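Local coordinates for metallopeptidase family protein (Thermus thermophilus, PDB 2EJQ) that is of unknown function but binds metal ions and, as a member of a zincin-like metallopeptidase family, probably acts as a metal-dependent peptidase, at residues 4-9 against 70-75; 64-69 against 101-106; 33-38 against 46-51; 50-55 against 60-65. The protein carries 1 engineered substitution. All coordinates share one frame; numbering follows the deposited sequence.

Contact 1: 4-9 against 70-75; sequences EAFVEL and LYYGSF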
loop_
_atom_site.group_PDB
_atom_site.type_symbol
_atom_site.label_atom_id
_atom_site.label_comp_id
_atom_site.label_asym_id
_atom_site.label_seq_id
_atom_site.Cartn_x
_atom_site.Cartn_y
_atom_site.Cartn_z
ATOM N N GLU A 4 10.865 -5.003 11.777
ATOM C CA GLU A 4 9.962 -4.808 12.908
ATOM C C GLU A 4 9.718 -3.327 13.095
ATOM O O GLU A 4 8.588 -2.883 13.294
ATOM C CB GLU A 4 10.569 -5.380 14.196
ATOM C CG GLU A 4 10.848 -6.887 14.187
ATOM C CD GLU A 4 11.952 -7.304 13.208
ATOM O OE1 GLU A 4 12.945 -6.559 13.053
ATOM O OE2 GLU A 4 11.831 -8.393 12.604
ATOM N N ALA A 5 10.799 -2.563 13.031
ATOM C CA ALA A 5 10.708 -1.125 13.200
ATOM C C ALA A 5 9.929 -0.487 12.052
ATOM O O ALA A 5 9.227 0.509 12.252
ATOM C CB ALA A 5 12.106 -0.524 13.299
ATOM N N PHE A 6 10.065 -1.060 10.857
ATOM C CA PHE A 6 9.372 -0.560 9.677
ATOM C C PHE A 6 7.864 -0.758 9.856
ATOM O O PHE A 6 7.080 0.158 9.619
ATOM C CB PHE A 6 9.843 -1.302 8.420
ATOM C CG PHE A 6 9.214 -0.800 7.144
ATOM C CD1 PHE A 6 9.581 0.432 6.605
ATOM C CD2 PHE A 6 8.236 -1.551 6.493
ATOM C CE1 PHE A 6 8.984 0.913 5.441
ATOM C CE2 PHE A 6 7.634 -1.076 5.326
ATOM C CZ PHE A 6 8.010 0.161 4.800
ATOM N N VAL A 7 7.475 -1.960 10.277
ATOM C CA VAL A 7 6.071 -2.291 10.498
ATOM C C VAL A 7 5.466 -1.320 11.501
ATOM O O VAL A 7 4.368 -0.802 11.298
ATOM C CB VAL A 7 5.907 -3.719 11.047
ATOM C CG1 VAL A 7 4.460 -3.949 11.472
ATOM C CG2 VAL A 7 6.323 -4.744 9.985
ATOM N N GLU A 8 6.209 -1.075 12.575
ATOM C CA GLU A 8 5.803 -0.173 13.643
ATOM C C GLU A 8 5.640 1.271 13.148
ATOM O O GLU A 8 4.773 2.005 13.612
ATOM C CB GLU A 8 6.850 -0.243 14.759
ATOM C CG GLU A 8 6.465 0.428 16.053
ATOM C CD GLU A 8 7.447 0.107 17.164
ATOM O OE1 GLU A 8 7.566 -1.091 17.518
ATOM O OE2 GLU A 8 8.101 1.048 17.675
ATOM N N LEU A 9 6.489 1.683 12.213
ATOM C CA LEU A 9 6.412 3.034 11.674
ATOM C C LEU A 9 5.159 3.162 10.811
ATOM O O LEU A 9 4.446 4.170 10.872
ATOM C CB LEU A 9 7.645 3.335 10.819
ATOM C CG LEU A 9 7.646 4.653 10.045
ATOM C CD1 LEU A 9 7.500 5.831 11.014
ATOM C CD2 LEU A 9 8.932 4.759 9.238
ATOM N N LEU A 70 2.609 -2.760 1.311
ATOM C CA LEU A 70 3.889 -2.066 1.352
ATOM C C LEU A 70 4.975 -3.139 1.231
ATOM O O LEU A 70 4.861 -4.218 1.817
ATOM C CB LEU A 70 4.052 -1.277 2.658
ATOM C CG LEU A 70 3.255 0.033 2.810
ATOM C CD1 LEU A 70 3.604 0.702 4.130
ATOM C CD2 LEU A 70 3.576 0.968 1.672
ATOM N N TYR A 71 6.017 -2.853 0.454
ATOM C CA TYR A 71 7.098 -3.807 0.257
ATOM C C TYR A 71 8.371 -3.280 0.914
ATOM O O TYR A 71 9.047 -2.412 0.367
ATOM C CB TYR A 71 7.308 -4.019 -1.240
ATOM C CG TYR A 71 6.055 -4.518 -1.924
ATOM C CD1 TYR A 71 5.567 -5.797 -1.667
ATOM C CD2 TYR A 71 5.322 -3.691 -2.781
ATOM C CE1 TYR A 71 4.389 -6.242 -2.236
ATOM C CE2 TYR A 71 4.140 -4.130 -3.354
ATOM C CZ TYR A 71 3.677 -5.408 -3.075
ATOM O OH TYR A 71 2.493 -5.848 -3.615
ATOM N N TYR A 72 8.687 -3.810 2.092
ATOM C CA TYR A 72 9.876 -3.388 2.817
ATOM C C TYR A 72 11.149 -3.561 1.989
ATOM O O TYR A 72 12.026 -2.701 2.010
ATOM C CB TYR A 72 9.993 -4.161 4.129
ATOM C CG TYR A 72 11.237 -3.831 4.923
ATOM C CD1 TYR A 72 11.453 -2.542 5.406
ATOM C CD2 TYR A 72 12.196 -4.811 5.197
ATOM C CE1 TYR A 72 12.587 -2.233 6.143
ATOM C CE2 TYR A 72 13.342 -4.513 5.937
ATOM C CZ TYR A 72 13.529 -3.219 6.410
ATOM O OH TYR A 72 14.631 -2.904 7.176
ATOM N N GLY A 73 11.239 -4.660 1.248
ATOM C CA GLY A 73 12.418 -4.895 0.430
ATOM C C GLY A 73 12.638 -3.830 -0.633
ATOM O O GLY A 73 13.779 -3.499 -0.967
ATOM N N SER A 74 11.550 -3.299 -1.190
ATOM C CA SER A 74 11.668 -2.261 -2.204
ATOM C C SER A 74 12.235 -0.991 -1.588
ATOM O O SER A 74 13.019 -0.298 -2.225
ATOM C CB SER A 74 10.312 -1.965 -2.840
ATOM O OG SER A 74 9.876 -3.056 -3.617
ATOM N N PHE A 75 11.826 -0.687 -0.354
ATOM C CA PHE A 75 12.320 0.492 0.358
ATOM C C PHE A 75 13.835 0.380 0.582
ATOM O O PHE A 75 14.573 1.354 0.420
ATOM C CB PHE A 75 11.627 0.648 1.727
ATOM C CG PHE A 75 10.237 1.259 1.663
ATOM C CD1 PHE A 75 9.140 0.492 1.279
ATOM C CD2 PHE A 75 10.030 2.601 2.003
ATOM C CE1 PHE A 75 7.863 1.041 1.235
ATOM C CE2 PHE A 75 8.746 3.164 1.961
ATOM C CZ PHE A 75 7.665 2.385 1.578
#
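F6, on helix 3-16, is the one residue of 4-9 that reaches the strand-to-helix junction at 70-75, where strand 67-71 ends and helix 72-78 begins. F6 CA and Y72 CA, the closest CA pair between the segments, are 7.4 Å apart, and the side chain bridges the interval. With CG anti to the backbone N (chi1 -178°), the benzyl group extends outward from the helix and presents three different parts of itself to three partners. Near its base, Y72 CD1 sits over one face, displaced toward the rim, 3.3 Å from F6 CG. The two rings are inclined at 46°, neither stacked nor perpendicular, and the side chains run past each other in opposite directions. At the far end F6 CZ points onto the face of F75, over the ring centre and 3.7 Å from F75 CE1. Centroids 4.9 Å apart and planes at 60° define an edge-to-face pair. The third partner lies at the ring edge, where F6 CE2 comes to 4.5 Å from L70 CB, a looser apolar contact. Around this aromatic cluster, V89 of helix 85-105 and V30 of strand 27-31 also touch F6, while W85 meets both Y72 and F75. Y72 and F75 precede L76 and A79, which bind magnesium in a crystal structure of this protein. Without a hydrogen bond between them, the two segments meet through largely buried apolar and aromatic surface; the edge-to-face pair with F75 and the cover from Y72 probably help to set the rotation of the F6 ring.

Contact 2: 64-69 against 101-106; sequences LGRHIA and LESLAG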
loop_
_atom_site.group_PDB
_atom_site.type_symbol
_atom_site.label_atom_id
_atom_site.label_comp_id
_atom_site.label_asym_id
_atom_site.label_seq_id
_atom_site.Cartn_x
_atom_site.Cartn_y
_atom_site.Cartn_z
ATOM N N LEU A 64 -12.727 -10.517 -0.406
ATOM C CA LEU A 64 -11.263 -10.498 -0.302
ATOM C C LEU A 64 -10.841 -9.214 0.401
ATOM O O LEU A 64 -9.780 -9.154 1.020
ATOM C CB LEU A 64 -10.617 -10.539 -1.690
ATOM C CG LEU A 64 -10.704 -11.855 -2.458
ATOM C CD1 LEU A 64 -10.030 -11.717 -3.815
ATOM C CD2 LEU A 64 -10.041 -12.947 -1.649
ATOM N N GLY A 65 -11.687 -8.193 0.307
ATOM C CA GLY A 65 -11.388 -6.923 0.940
ATOM C C GLY A 65 -10.476 -6.064 0.088
ATOM O O GLY A 65 -9.980 -6.497 -0.953
ATOM N N ARG A 66 -10.272 -4.829 0.528
ATOM C CA ARG A 66 -9.408 -3.898 -0.175
ATOM C C ARG A 66 -8.229 -3.606 0.733
ATOM O O ARG A 66 -8.395 -3.334 1.929
ATOM C CB ARG A 66 -10.185 -2.633 -0.516
ATOM C CG ARG A 66 -11.216 -2.890 -1.598
ATOM C CD ARG A 66 -12.286 -1.827 -1.620
ATOM N NE ARG A 66 -13.236 -2.055 -2.698
ATOM C CZ ARG A 66 -13.023 -1.734 -3.971
ATOM N NH1 ARG A 66 -11.888 -1.157 -4.341
ATOM N NH2 ARG A 66 -13.955 -1.997 -4.881
ATOM N N HIS A 67 -7.033 -3.672 0.162
ATOM C CA HIS A 67 -5.816 -3.478 0.932
ATOM C C HIS A 67 -4.769 -2.612 0.261
ATOM O O HIS A 67 -4.729 -2.481 -0.962
ATOM C CB HIS A 67 -5.159 -4.842 1.205
ATOM C CG HIS A 67 -6.123 -5.900 1.641
ATOM N ND1 HIS A 67 -6.539 -6.021 2.952
ATOM C CD2 HIS A 67 -6.797 -6.834 0.939
ATOM C CE1 HIS A 67 -7.434 -6.989 3.032
ATOM N NE2 HIS A 67 -7.614 -7.500 1.829
ATOM N N ILE A 68 -3.912 -2.039 1.099
ATOM C CA ILE A 68 -2.768 -1.277 0.636
ATOM C C ILE A 68 -1.603 -2.209 1.028
ATOM O O ILE A 68 -1.545 -2.693 2.161
ATOM C CB ILE A 68 -2.611 0.059 1.389
ATOM C CG1 ILE A 68 -3.780 0.985 1.026
ATOM C CG2 ILE A 68 -1.246 0.686 1.044
ATOM C CD1 ILE A 68 -3.778 2.321 1.765
ATOM N N ALA A 69 -0.709 -2.504 0.098
ATOM C CA ALA A 69 0.432 -3.352 0.418
ATOM C C ALA A 69 1.701 -2.513 0.369
ATOM O O ALA A 69 1.840 -1.648 -0.495
ATOM C CB ALA A 69 0.529 -4.494 -0.577
ATOM N N LEU A 101 -9.815 5.512 -2.683
ATOM C CA LEU A 101 -10.929 6.435 -2.797
ATOM C C LEU A 101 -11.420 6.493 -4.235
ATOM O O LEU A 101 -12.618 6.506 -4.478
ATOM C CB LEU A 101 -10.533 7.838 -2.307
ATOM C CG LEU A 101 -10.175 7.985 -0.818
ATOM C CD1 LEU A 101 -9.737 9.406 -0.526
ATOM C CD2 LEU A 101 -11.366 7.639 0.024
ATOM N N GLU A 102 -10.498 6.514 -5.189
ATOM C CA GLU A 102 -10.881 6.574 -6.593
ATOM C C GLU A 102 -11.549 5.284 -7.048
ATOM O O GLU A 102 -12.415 5.307 -7.912
ATOM C CB GLU A 102 -9.663 6.870 -7.462
ATOM C CG GLU A 102 -8.990 8.177 -7.119
ATOM C CD GLU A 102 -7.770 8.448 -7.977
ATOM O OE1 GLU A 102 -7.073 7.479 -8.342
ATOM O OE2 GLU A 102 -7.502 9.630 -8.273
ATOM N N SER A 103 -11.152 4.166 -6.453
ATOM C CA SER A 103 -11.736 2.872 -6.790
ATOM C C SER A 103 -13.168 2.755 -6.248
ATOM O O SER A 103 -14.019 2.125 -6.868
ATOM C CB SER A 103 -10.875 1.743 -6.221
ATOM O OG SER A 103 -11.420 0.473 -6.544
ATOM N N LEU A 104 -13.432 3.354 -5.088
ATOM C CA LEU A 104 -14.767 3.307 -4.502
ATOM C C LEU A 104 -15.719 4.198 -5.278
ATOM O O LEU A 104 -16.844 3.804 -5.574
ATOM C CB LEU A 104 -14.745 3.765 -3.044
ATOM C CG LEU A 104 -14.222 2.785 -2.000
ATOM C CD1 LEU A 104 -14.445 3.377 -0.620
ATOM C CD2 LEU A 104 -14.953 1.461 -2.115
ATOM N N ALA A 105 -15.266 5.406 -5.591
ATOM C CA ALA A 105 -16.077 6.358 -6.341
ATOM C C ALA A 105 -16.449 5.763 -7.696
ATOM O O ALA A 105 -17.481 6.107 -8.273
ATOM C CB ALA A 105 -15.311 7.655 -6.535
ATOM N N GLY A 106 -15.609 4.857 -8.188
ATOM C CA GLY A 106 -15.853 4.229 -9.473
ATOM C C GLY A 106 -16.778 3.017 -9.491
ATOM O O GLY A 106 -16.889 2.353 -10.518
#
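The guanidinium of R66 meets S103 near its edge and L104 over one face, linking the chain near the start of strand 67-71 to the last turns of helix 85-105. R66 NH1 donates to S103 OG at 2.8 Å. The N-H...O angle of 146° and a partner 20° out of the guanidinium plane describe a bond somewhat bent but still near the edge. Above the plane, L104 CD2 lies 4.0 Å from R66 NE, offset toward the rim, and the leucine branch and arginine chain run at a slant to each other. The arginine chain, extended from CG to NE, covers most of the 9.7 Å between R66 CA and S103 CA, while the serine hydroxyl, anti to its own backbone N (chi1 -180°), turns to meet it. S103 OG also hydrogen-bonds to D51 OD2, its strongest polar partner. R66 NH1 bonds to Y49 OH as well, and NH2 forms a salt bridge with E62. Replacing R66 by a leucine would probably leave the E62 carboxylate without its cationic mate and S103 OG without this donor. Buried as it is, the R66 cation is probably stabilised by the carboxylates nearby, with S103 relaying a polar link from it to D51; the contact thus joins helix, strand and neighbouring loop through a directional bond at the guanidinium edge together with apolar cover of one face.

Contact 3: 33-38 against 46-51; sequences EAKPEP and LGEYLD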
loop_
_atom_site.group_PDB
_atom_site.type_symbol
_atom_site.label_atom_id
_atom_site.label_comp_id
_atom_site.label_asym_id
_atom_site.label_seq_id
_atom_site.Cartn_x
_atom_site.Cartn_y
_atom_site.Cartn_z
ATOM N N GLU A 33 9.428 -8.754 1.428
ATOM C CA GLU A 33 10.008 -8.829 0.098
ATOM C C GLU A 33 9.986 -7.526 -0.689
ATOM O O GLU A 33 9.245 -6.589 -0.365
ATOM C CB GLU A 33 9.320 -9.922 -0.730
ATOM C CG GLU A 33 9.336 -11.315 -0.113
ATOM C CD GLU A 33 8.302 -11.479 0.996
ATOM O OE1 GLU A 33 7.250 -10.802 0.940
ATOM O OE2 GLU A 33 8.533 -12.297 1.913
ATOM N N ALA A 34 10.821 -7.486 -1.727
ATOM C CA ALA A 34 10.920 -6.337 -2.618
ATOM C C ALA A 34 10.075 -6.661 -3.838
ATOM O O ALA A 34 9.776 -7.823 -4.095
ATOM C CB ALA A 34 12.360 -6.123 -3.041
ATOM N N LYS A 35 9.683 -5.645 -4.593
ATOM C CA LYS A 35 8.905 -5.903 -5.782
ATOM C C LYS A 35 9.337 -4.988 -6.905
ATOM O O LYS A 35 9.057 -3.784 -6.893
ATOM C CB LYS A 35 7.407 -5.730 -5.519
ATOM C CG LYS A 35 6.544 -6.021 -6.743
ATOM C CD LYS A 35 5.068 -6.175 -6.387
ATOM C CE LYS A 35 4.240 -6.525 -7.631
ATOM N NZ LYS A 35 2.795 -6.767 -7.328
ATOM N N PRO A 36 10.056 -5.545 -7.889
ATOM C CA PRO A 36 10.504 -4.720 -9.020
ATOM C C PRO A 36 9.289 -4.274 -9.820
ATOM O O PRO A 36 8.237 -4.903 -9.741
ATOM C CB PRO A 36 11.392 -5.647 -9.858
ATOM C CG PRO A 36 11.384 -6.973 -9.172
ATOM C CD PRO A 36 10.502 -6.947 -7.970
ATOM N N GLU A 37 9.404 -3.179 -10.560
ATOM C CA GLU A 37 8.283 -2.756 -11.396
ATOM C C GLU A 37 8.535 -3.588 -12.647
ATOM O O GLU A 37 9.555 -3.404 -13.307
ATOM C CB GLU A 37 8.388 -1.285 -11.764
ATOM C CG GLU A 37 7.087 -0.677 -12.267
ATOM C CD GLU A 37 6.258 -0.092 -11.143
ATOM O OE1 GLU A 37 6.806 0.730 -10.378
ATOM O OE2 GLU A 37 5.066 -0.443 -11.021
ATOM N N PRO A 38 7.625 -4.531 -12.984
ATOM C CA PRO A 38 7.818 -5.375 -14.174
ATOM C C PRO A 38 8.245 -4.731 -15.503
ATOM O O PRO A 38 7.739 -3.676 -15.886
ATOM C CB PRO A 38 6.487 -6.109 -14.271
ATOM C CG PRO A 38 6.262 -6.414 -12.811
ATOM C CD PRO A 38 6.415 -4.989 -12.276
ATOM N N LEU A 46 7.287 0.597 -4.162
ATOM C CA LEU A 46 7.248 0.686 -2.697
ATOM C C LEU A 46 5.926 0.169 -2.100
ATOM O O LEU A 46 5.889 -0.316 -0.969
ATOM C CB LEU A 46 7.479 2.136 -2.243
ATOM C CG LEU A 46 8.772 2.804 -2.722
ATOM C CD1 LEU A 46 8.913 4.197 -2.097
ATOM C CD2 LEU A 46 9.966 1.925 -2.364
ATOM N N GLY A 47 4.846 0.288 -2.863
ATOM C CA GLY A 47 3.550 -0.179 -2.400
ATOM C C GLY A 47 2.520 -0.235 -3.517
ATOM O O GLY A 47 2.808 0.110 -4.662
ATOM N N GLU A 48 1.317 -0.691 -3.196
ATOM C CA GLU A 48 0.259 -0.750 -4.189
ATOM C C GLU A 48 -1.091 -1.006 -3.549
ATOM O O GLU A 48 -1.191 -1.428 -2.393
ATOM C CB GLU A 48 0.549 -1.826 -5.253
ATOM C CG GLU A 48 0.430 -3.256 -4.770
ATOM C CD GLU A 48 0.726 -4.283 -5.866
ATOM O OE1 GLU A 48 -0.069 -4.420 -6.818
ATOM O OE2 GLU A 48 1.766 -4.958 -5.776
ATOM N N TYR A 49 -2.136 -0.732 -4.314
ATOM C CA TYR A 49 -3.491 -0.931 -3.850
ATOM C C TYR A 49 -3.962 -2.274 -4.382
ATOM O O TYR A 49 -3.818 -2.567 -5.569
ATOM C CB TYR A 49 -4.384 0.181 -4.378
ATOM C CG TYR A 49 -5.828 0.070 -3.933
ATOM C CD1 TYR A 49 -6.169 0.165 -2.582
ATOM C CD2 TYR A 49 -6.853 -0.106 -4.862
ATOM C CE1 TYR A 49 -7.491 0.091 -2.167
ATOM C CE2 TYR A 49 -8.182 -0.180 -4.455
ATOM C CZ TYR A 49 -8.492 -0.079 -3.107
ATOM O OH TYR A 49 -9.805 -0.130 -2.708
ATOM N N LEU A 50 -4.508 -3.102 -3.501
ATOM C CA LEU A 50 -5.002 -4.413 -3.908
ATOM C C LEU A 50 -6.519 -4.288 -4.139
ATOM O O LEU A 50 -7.314 -4.202 -3.199
ATOM C CB LEU A 50 -4.669 -5.434 -2.819
ATOM C CG LEU A 50 -3.204 -5.447 -2.349
ATOM C CD1 LEU A 50 -3.048 -6.528 -1.294
ATOM C CD2 LEU A 50 -2.235 -5.706 -3.521
ATOM N N ASP A 51 -6.905 -4.261 -5.409
ATOM C CA ASP A 51 -8.304 -4.083 -5.782
ATOM C C ASP A 51 -9.006 -5.382 -6.187
ATOM O O ASP A 51 -8.597 -6.047 -7.144
ATOM C CB ASP A 51 -8.387 -3.078 -6.934
ATOM C CG ASP A 51 -9.802 -2.591 -7.196
ATOM O OD1 ASP A 51 -10.764 -3.341 -6.921
ATOM O OD2 ASP A 51 -9.947 -1.454 -7.696
#
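A surface salt bridge ties the loop that follows strand 27-31 to strand 47-50, an outer strand of the three-stranded mixed sheet. K35 NZ lies 2.6 Å from E48 OE2 and donates to the syn lone pair, the one on the side of the other carboxylate oxygen. That other oxygen, E48 OE1, stands 3.7 Å from K35 NZ, so the ammonium is held at one oxygen and does not straddle the carboxylate. The aliphatic chain contributes little more: K35 CE is 3.5 Å from E48 OE2. Both side chains are stretched out, and they cross at about a right angle. K35 has CG anti to its backbone N (chi1 -179°), which sends the lysine across toward the strand, whereas E48 holds CG between the backbone N and the carbonyl carbon (chi1 71°), lifting its carboxylate to meet the ammonium. E48 OE2 is shared, since it also takes part in a hydrogen bond with Y71 OH, its strongest polar partner. With K35 cut back to alanine, the E48 carboxylate would probably lose this positive mate, and with it the salt bridge that joins these two segments. The lysine-glutamate pair is the only close residue contact between the segments, with 78 Å² buried, so the link is chiefly electrostatic; the nearby ammonium is likely to favour the ionised carboxylate.

Contact 4: 50-55 against 60-65; sequences LDPGPP and GFEDLG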
loop_
_atom_site.group_PDB
_atom_site.type_symbol
_atom_site.label_atom_id
_atom_site.label_comp_id
_atom_site.label_asym_id
_atom_site.label_seq_id
_atom_site.Cartn_x
_atom_site.Cartn_y
_atom_site.Cartn_z
ATOM N N LEU A 50 -4.508 -3.102 -3.501
ATOM C CA LEU A 50 -5.002 -4.413 -3.908
ATOM C C LEU A 50 -6.519 -4.288 -4.139
ATOM O O LEU A 50 -7.314 -4.202 -3.199
ATOM C CB LEU A 50 -4.669 -5.434 -2.819
ATOM C CG LEU A 50 -3.204 -5.447 -2.349
ATOM C CD1 LEU A 50 -3.048 -6.528 -1.294
ATOM C CD2 LEU A 50 -2.235 -5.706 -3.521
ATOM N N ASP A 51 -6.905 -4.261 -5.409
ATOM C CA ASP A 51 -8.304 -4.083 -5.782
ATOM C C ASP A 51 -9.006 -5.382 -6.187
ATOM O O ASP A 51 -8.597 -6.047 -7.144
ATOM C CB ASP A 51 -8.387 -3.078 -6.934
ATOM C CG ASP A 51 -9.802 -2.591 -7.196
ATOM O OD1 ASP A 51 -10.764 -3.341 -6.921
ATOM O OD2 ASP A 51 -9.947 -1.454 -7.696
ATOM N N PRO A 52 -10.082 -5.752 -5.464
ATOM C CA PRO A 52 -10.842 -6.972 -5.759
ATOM C C PRO A 52 -11.183 -7.027 -7.253
ATOM O O PRO A 52 -11.105 -8.079 -7.885
ATOM C CB PRO A 52 -12.088 -6.822 -4.885
ATOM C CG PRO A 52 -11.577 -6.078 -3.698
ATOM C CD PRO A 52 -10.672 -5.029 -4.321
ATOM N N GLY A 53 -11.560 -5.882 -7.811
ATOM C CA GLY A 53 -11.880 -5.829 -9.221
ATOM C C GLY A 53 -13.311 -6.190 -9.569
ATOM O O GLY A 53 -14.155 -6.353 -8.685
ATOM N N PRO A 54 -13.613 -6.322 -10.868
ATOM C CA PRO A 54 -14.964 -6.666 -11.317
ATOM C C PRO A 54 -15.357 -8.095 -10.926
ATOM O O PRO A 54 -14.501 -8.972 -10.785
ATOM C CB PRO A 54 -14.900 -6.421 -12.829
ATOM C CG PRO A 54 -13.454 -6.705 -13.173
ATOM C CD PRO A 54 -12.695 -6.107 -12.004
ATOM N N PRO A 55 -16.665 -8.339 -10.734
ATOM C CA PRO A 55 -17.157 -9.669 -10.350
ATOM C C PRO A 55 -16.929 -10.694 -11.447
ATOM O O PRO A 55 -16.743 -10.331 -12.603
ATOM C CB PRO A 55 -18.653 -9.441 -10.116
ATOM C CG PRO A 55 -18.774 -7.952 -9.915
ATOM C CD PRO A 55 -17.793 -7.416 -10.918
ATOM N N GLY A 60 -18.651 -12.037 -7.028
ATOM C CA GLY A 60 -17.740 -10.907 -6.901
ATOM C C GLY A 60 -16.618 -11.241 -5.934
ATOM O O GLY A 60 -16.682 -12.271 -5.260
ATOM N N PHE A 61 -15.606 -10.378 -5.845
ATOM C CA PHE A 61 -14.470 -10.626 -4.960
ATOM C C PHE A 61 -14.366 -9.689 -3.767
ATOM O O PHE A 61 -13.315 -9.626 -3.129
ATOM C CB PHE A 61 -13.152 -10.537 -5.737
ATOM C CG PHE A 61 -13.107 -11.380 -6.977
ATOM C CD1 PHE A 61 -13.741 -10.960 -8.137
ATOM C CD2 PHE A 61 -12.381 -12.570 -7.006
ATOM C CE1 PHE A 61 -13.648 -11.704 -9.314
ATOM C CE2 PHE A 61 -12.283 -13.321 -8.180
ATOM C CZ PHE A 61 -12.916 -12.884 -9.335
ATOM N N GLU A 62 -15.428 -8.962 -3.446
ATOM C CA GLU A 62 -15.343 -8.035 -2.320
ATOM C C GLU A 62 -14.997 -8.694 -0.981
ATOM O O GLU A 62 -14.442 -8.043 -0.102
ATOM C CB GLU A 62 -16.633 -7.223 -2.196
ATOM C CG GLU A 62 -16.748 -6.059 -3.188
ATOM C CD GLU A 62 -15.634 -5.018 -3.054
ATOM O OE1 GLU A 62 -15.151 -4.776 -1.927
ATOM O OE2 GLU A 62 -15.256 -4.424 -4.087
ATOM N N ASP A 63 -15.319 -9.976 -0.831
ATOM C CA ASP A 63 -15.022 -10.707 0.400
ATOM C C ASP A 63 -13.506 -10.771 0.646
ATOM O O ASP A 63 -13.055 -11.049 1.769
ATOM C CB ASP A 63 -15.632 -12.120 0.347
ATOM C CG ASP A 63 -17.021 -12.182 1.003
ATOM O OD1 ASP A 63 -17.530 -11.116 1.445
ATOM O OD2 ASP A 63 -17.607 -13.286 1.085
ATOM N N LEU A 64 -12.727 -10.517 -0.406
ATOM C CA LEU A 64 -11.263 -10.498 -0.302
ATOM C C LEU A 64 -10.841 -9.214 0.401
ATOM O O LEU A 64 -9.780 -9.154 1.020
ATOM C CB LEU A 64 -10.617 -10.539 -1.690
ATOM C CG LEU A 64 -10.704 -11.855 -2.458
ATOM C CD1 LEU A 64 -10.030 -11.717 -3.815
ATOM C CD2 LEU A 64 -10.041 -12.947 -1.649
ATOM N N GLY A 65 -11.687 -8.193 0.307
ATOM C CA GLY A 65 -11.388 -6.923 0.940
ATOM C C GLY A 65 -10.476 -6.064 0.088
ATOM O O GLY A 65 -9.980 -6.497 -0.953
HETATM O O HOH W 1 -15.923 -8.103 -7.668
#
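P52 packs closely against the backbone of 60-65, whereas P54, P55 and the ring of F61 meet along a more open, partly water-bridged flank. On the close side, P52 CG reaches G65 O at 3.2 Å, and P52 CB lies 3.5 Å from F61 O. The proline thus rests against the carbonyl oxygens of F61 and G65, which flank the 3-10 segment 62-64, while its CB and F61 CB, 4.0 Å apart, supply the apolar side-chain contact. E62 bends at chi2 (-60°), which brings its carboxylate back to the rim of the proline ring; its polar end is engaged chiefly by the salt bridge to R66. Toward the solvent side less surface is buried, 42 Å² on P55 against 103 Å² on P52, though F61 CE1 still comes to 3.2 Å from P54 O. That oxygen is near the ring plane, so the phenyl offers its edge and not its face. Beyond it, P55 CB touches G60 CA at 3.6 Å. No direct hydrogen bond crosses between the segments. Instead, one water donates to G53 O at 2.7 Å and accepts from F61 N at 2.9 Å, stitching the two backbones together beside the phenyl edge. Within the arms, D51 OD1 accepts from G53 N, approached from above the carboxylate plane, and L64 N to F61 O and G65 N to E62 O bonds secure the other side. These are the marks of a proline- and glycine-rich surface loop joining strands 47-50 and 67-71, with an Asx turn at D51-G53 and a 3-10 turn at 62-64.

How the contacts relate
The contacts follow one small mixed sheet and the helices beside it. Strand 67-71 serves both contact 1, at its end leading into helix 72-78, and contact 2, near its start; their centres lie 21 Å apart on opposite sides of the chain's centre. Contact 3 adds the antiparallel neighbour, strand 47-50, and contact 4 takes up the loop connecting these strands, its centre 9 Å from that of contact 2. Contacts 3 and 4 are both nested within the chain loop closed by contact 1, whereas contacts 1 and 2 interleave. Contact 2 brings in the C-terminal end of helix 85-105, whose HExxH pattern is consistent with a zincin.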